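Local coordinates for uncharacterized protein (Staphylococcus aureus subsp. aureus, PDB 4H0A), which is of unknown function but belongs to the CAP family of cysteine-rich secretory proteins, carrying a CAP-associated N-terminal region, at residues L105-I114 with S159-V169. Residues are numbered along the deposited sequence; the frame is centred on the assembly and turned at random.
Sequences LKIGQHSAEI and SDQQSKKVLSV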
loop_
_atom_site.group_PDB
_atom_site.type_symbol
_atom_site.label_atom_id
_atom_site.label_comp_id
_atom_site.label_asym_id
_atom_site.label_seq_id
_atom_site.Cartn_x
_atom_site.Cartn_y
_atom_site.Cartn_z
ATOM N N LEU A 105 11.994 0.201 -14.133
ATOM C CA LEU A 105 10.606 -0.136 -14.419
ATOM C C LEU A 105 9.868 1.084 -14.965
ATOM O O LEU A 105 10.434 2.176 -15.022
ATOM C CB LEU A 105 9.937 -0.654 -13.136
ATOM C CG LEU A 105 10.704 -1.833 -12.496
ATOM C CD1 LEU A 105 10.440 -1.930 -11.064
ATOM C CD2 LEU A 105 10.394 -3.130 -13.197
ATOM N N LYS A 106 8.626 0.882 -15.416
ATOM C CA LYS A 106 7.762 1.959 -15.893
ATOM C C LYS A 106 6.339 1.653 -15.515
ATOM O O LYS A 106 5.871 0.553 -15.795
ATOM C CB LYS A 106 7.857 2.151 -17.421
ATOM C CG LYS A 106 9.200 2.657 -17.914
ATOM C CD LYS A 106 9.221 2.859 -19.426
ATOM C CE LYS A 106 10.620 3.037 -19.971
ATOM N NZ LYS A 106 11.266 4.288 -19.485
ATOM N N ILE A 107 5.622 2.625 -14.940
ATOM C CA ILE A 107 4.203 2.441 -14.628
ATOM C C ILE A 107 3.473 2.183 -15.954
ATOM O O ILE A 107 3.685 2.922 -16.914
ATOM C CB ILE A 107 3.600 3.678 -13.882
ATOM C CG1 ILE A 107 4.323 3.984 -12.534
ATOM C CG2 ILE A 107 2.089 3.505 -13.675
ATOM C CD1 ILE A 107 4.456 2.857 -11.596
ATOM N N GLY A 108 2.660 1.138 -15.998
ATOM C CA GLY A 108 1.910 0.770 -17.196
ATOM C C GLY A 108 2.597 -0.241 -18.094
ATOM O O GLY A 108 1.979 -0.698 -19.056
ATOM N N GLN A 109 3.859 -0.622 -17.818
ATOM C CA GLN A 109 4.526 -1.613 -18.668
ATOM C C GLN A 109 3.942 -2.994 -18.419
ATOM O O GLN A 109 3.409 -3.235 -17.333
ATOM C CB GLN A 109 6.049 -1.643 -18.418
ATOM C CG GLN A 109 6.498 -2.367 -17.152
ATOM C CD GLN A 109 7.992 -2.477 -17.109
ATOM O OE1 GLN A 109 8.668 -1.707 -16.448
ATOM N NE2 GLN A 109 8.542 -3.419 -17.839
ATOM N N HIS A 110 4.113 -3.919 -19.379
ATOM C CA HIS A 110 3.672 -5.299 -19.191
ATOM C C HIS A 110 4.543 -5.940 -18.122
ATOM O O HIS A 110 5.767 -5.854 -18.214
ATOM C CB HIS A 110 3.755 -6.104 -20.500
ATOM C CG HIS A 110 2.831 -5.600 -21.559
ATOM N ND1 HIS A 110 1.466 -5.532 -21.350
ATOM C CD2 HIS A 110 3.107 -5.157 -22.807
ATOM C CE1 HIS A 110 0.957 -5.029 -22.462
ATOM N NE2 HIS A 110 1.906 -4.793 -23.370
ATOM N N SER A 111 3.933 -6.555 -17.101
ATOM C CA SER A 111 4.699 -7.172 -16.009
ATOM C C SER A 111 5.546 -8.372 -16.502
ATOM O O SER A 111 6.597 -8.628 -15.926
ATOM C CB SER A 111 3.779 -7.604 -14.868
ATOM O OG SER A 111 3.089 -8.804 -15.179
ATOM N N ALA A 112 5.128 -9.078 -17.576
ATOM C CA ALA A 112 5.900 -10.209 -18.121
ATOM C C ALA A 112 7.276 -9.776 -18.684
ATOM O O ALA A 112 8.202 -10.589 -18.710
ATOM C CB ALA A 112 5.108 -10.915 -19.211
ATOM N N GLU A 113 7.391 -8.507 -19.140
ATOM C CA GLU A 113 8.621 -7.898 -19.677
ATOM C C GLU A 113 9.718 -7.702 -18.581
ATOM O O GLU A 113 10.884 -7.531 -18.924
ATOM C CB GLU A 113 8.259 -6.536 -20.308
ATOM C CG GLU A 113 9.351 -5.809 -21.074
ATOM C CD GLU A 113 8.859 -4.498 -21.658
ATOM O OE1 GLU A 113 8.140 -4.539 -22.683
ATOM O OE2 GLU A 113 9.163 -3.434 -21.074
ATOM N N ILE A 114 9.357 -7.692 -17.291
ATOM C CA ILE A 114 10.333 -7.527 -16.205
ATOM C C ILE A 114 11.296 -8.711 -16.176
ATOM O O ILE A 114 12.509 -8.530 -16.209
ATOM C CB ILE A 114 9.604 -7.368 -14.844
ATOM C CG1 ILE A 114 8.847 -6.028 -14.799
ATOM C CG2 ILE A 114 10.589 -7.475 -13.670
ATOM C CD1 ILE A 114 7.729 -5.994 -13.816
ATOM N N SER A 159 1.693 -5.428 -9.630
ATOM C CA SER A 159 1.027 -5.605 -10.925
ATOM C C SER A 159 -0.400 -5.999 -10.741
ATOM O O SER A 159 -0.780 -6.548 -9.706
ATOM C CB SER A 159 1.708 -6.669 -11.779
ATOM O OG SER A 159 3.086 -6.402 -11.969
ATOM N N ASP A 160 -1.178 -5.778 -11.792
ATOM C CA ASP A 160 -2.590 -6.094 -11.816
ATOM C C ASP A 160 -2.758 -7.556 -12.237
ATOM O O ASP A 160 -2.129 -7.989 -13.200
ATOM C CB ASP A 160 -3.275 -5.140 -12.800
ATOM C CG ASP A 160 -4.774 -5.006 -12.649
ATOM O OD1 ASP A 160 -5.237 -4.816 -11.513
ATOM O OD2 ASP A 160 -5.481 -5.062 -13.679
ATOM N N GLN A 161 -3.598 -8.317 -11.532
ATOM C CA GLN A 161 -3.830 -9.725 -11.867
ATOM C C GLN A 161 -4.646 -9.835 -13.179
ATOM O O GLN A 161 -4.530 -10.835 -13.881
ATOM C CB GLN A 161 -4.549 -10.443 -10.705
ATOM C CG GLN A 161 -4.179 -11.911 -10.538
ATOM C CD GLN A 161 -4.755 -12.463 -9.250
ATOM O OE1 GLN A 161 -5.960 -12.352 -8.992
ATOM N NE2 GLN A 161 -3.920 -13.066 -8.407
ATOM N N GLN A 162 -5.445 -8.792 -13.513
ATOM C CA GLN A 162 -6.271 -8.753 -14.721
ATOM C C GLN A 162 -5.505 -8.188 -15.916
ATOM O O GLN A 162 -5.398 -8.872 -16.928
ATOM C CB GLN A 162 -7.546 -7.917 -14.490
ATOM C CG GLN A 162 -8.713 -8.737 -13.953
ATOM C CD GLN A 162 -9.375 -9.557 -15.029
ATOM O OE1 GLN A 162 -9.265 -10.787 -15.059
ATOM N NE2 GLN A 162 -10.062 -8.894 -15.946
ATOM N N SER A 163 -5.011 -6.940 -15.832
ATOM C CA SER A 163 -4.295 -6.324 -16.960
ATOM C C SER A 163 -2.833 -6.781 -17.069
ATOM O O SER A 163 -2.266 -6.658 -18.149
ATOM C CB SER A 163 -4.347 -4.800 -16.877
ATOM O OG SER A 163 -3.772 -4.294 -15.687
ATOM N N LYS A 164 -2.229 -7.302 -15.982
ATOM C CA LYS A 164 -0.831 -7.750 -15.953
ATOM C C LYS A 164 0.136 -6.586 -16.254
ATOM O O LYS A 164 1.218 -6.809 -16.787
ATOM C CB LYS A 164 -0.609 -8.950 -16.898
ATOM C CG LYS A 164 -1.613 -10.071 -16.653
ATOM C CD LYS A 164 -1.098 -11.432 -17.102
ATOM C CE LYS A 164 -2.090 -12.533 -16.825
ATOM N NZ LYS A 164 -1.506 -13.880 -17.071
ATOM N N LYS A 165 -0.220 -5.364 -15.832
ATOM C CA LYS A 165 0.608 -4.177 -16.023
ATOM C C LYS A 165 1.094 -3.652 -14.682
ATOM O O LYS A 165 0.396 -3.821 -13.687
ATOM C CB LYS A 165 -0.185 -3.085 -16.755
ATOM C CG LYS A 165 -0.549 -3.459 -18.181
ATOM C CD LYS A 165 -1.238 -2.308 -18.904
ATOM C CE LYS A 165 -1.487 -2.622 -20.362
ATOM N NZ LYS A 165 -1.905 -1.415 -21.123
ATOM N N VAL A 166 2.263 -2.978 -14.665
ATOM C CA VAL A 166 2.834 -2.402 -13.448
ATOM C C VAL A 166 1.960 -1.218 -12.983
ATOM O O VAL A 166 1.714 -0.284 -13.753
ATOM C CB VAL A 166 4.309 -1.968 -13.642
ATOM C CG1 VAL A 166 4.828 -1.205 -12.410
ATOM C CG2 VAL A 166 5.191 -3.174 -13.941
ATOM N N LEU A 167 1.492 -1.281 -11.726
ATOM C CA LEU A 167 0.636 -0.257 -11.126
ATOM C C LEU A 167 1.427 0.737 -10.309
ATOM O O LEU A 167 1.108 1.928 -10.281
ATOM C CB LEU A 167 -0.391 -0.925 -10.201
ATOM C CG LEU A 167 -1.343 -1.924 -10.858
ATOM C CD1 LEU A 167 -2.031 -2.764 -9.803
ATOM C CD2 LEU A 167 -2.357 -1.210 -11.749
ATOM N N SER A 168 2.413 0.235 -9.574
ATOM C CA SER A 168 3.201 1.052 -8.664
ATOM C C SER A 168 4.482 0.318 -8.308
ATOM O O SER A 168 4.589 -0.885 -8.557
ATOM C CB SER A 168 2.377 1.334 -7.405
ATOM O OG SER A 168 1.893 0.139 -6.813
ATOM N N VAL A 169 5.468 1.038 -7.780
ATOM C CA VAL A 169 6.735 0.435 -7.355
ATOM C C VAL A 169 7.117 1.007 -6.009
ATOM O O VAL A 169 6.968 2.212 -5.794
ATOM C CB VAL A 169 7.883 0.654 -8.375
ATOM C CG1 VAL A 169 9.182 -0.004 -7.894
ATOM C CG2 VAL A 169 7.495 0.149 -9.764
#
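Leu105 begins the contact by laying CD1 against both methyls of Val169, the nearer being CG2 at 3.8 Å, while Leu105 also touches Val157 of strand 153-159. Next along, Ile107 works through the end of its side chain: CD1 rests on the backbone of the other segment, 3.7 Å from Ser168 CA, where Leu167 and Ser168 together face Tyr158 as a classic beta bulge; Leu219 of helix 201-219 touches Ile107 as well. A type II beta turn from Lys106 to Gln109 then brings Gly108 N to within 2.8 Å of Val166 O, and Gln109 O receives Val166 N almost head-on (C=O...N 163°). With these two bonds the loop after strand 89-96 docks onto the start of strand 166-172, in the antiparallel sheet of the CAP-associated N-terminal region, and Val166 is gripped through both its N and its O. In Gln109 a chi1 of 77° sets CG between the backbone N and the carbonyl carbon, where it lies beside Val166 CG2 at 3.6 Å; the rest of the side chain runs on extended to OE1, which accepts a hydrogen bond from Lys106 N, tying the turn to itself. His110, bridged to Lys165 by backbone, runs its ring beside the extended lysine, CE1 4.0 Å from Lys165 CE. At Ser111 the backbone N makes a nearly straight bond to Lys164 O (2.7 Å, 170° at the hydrogen); OG adds a weak one to the same oxygen, and CB presses on the buried Ser159 OG, which has no polar partner in the model. Ile114 finally crosses Val166 at about a right angle, its CD1 3.8 Å from Val166 CG2.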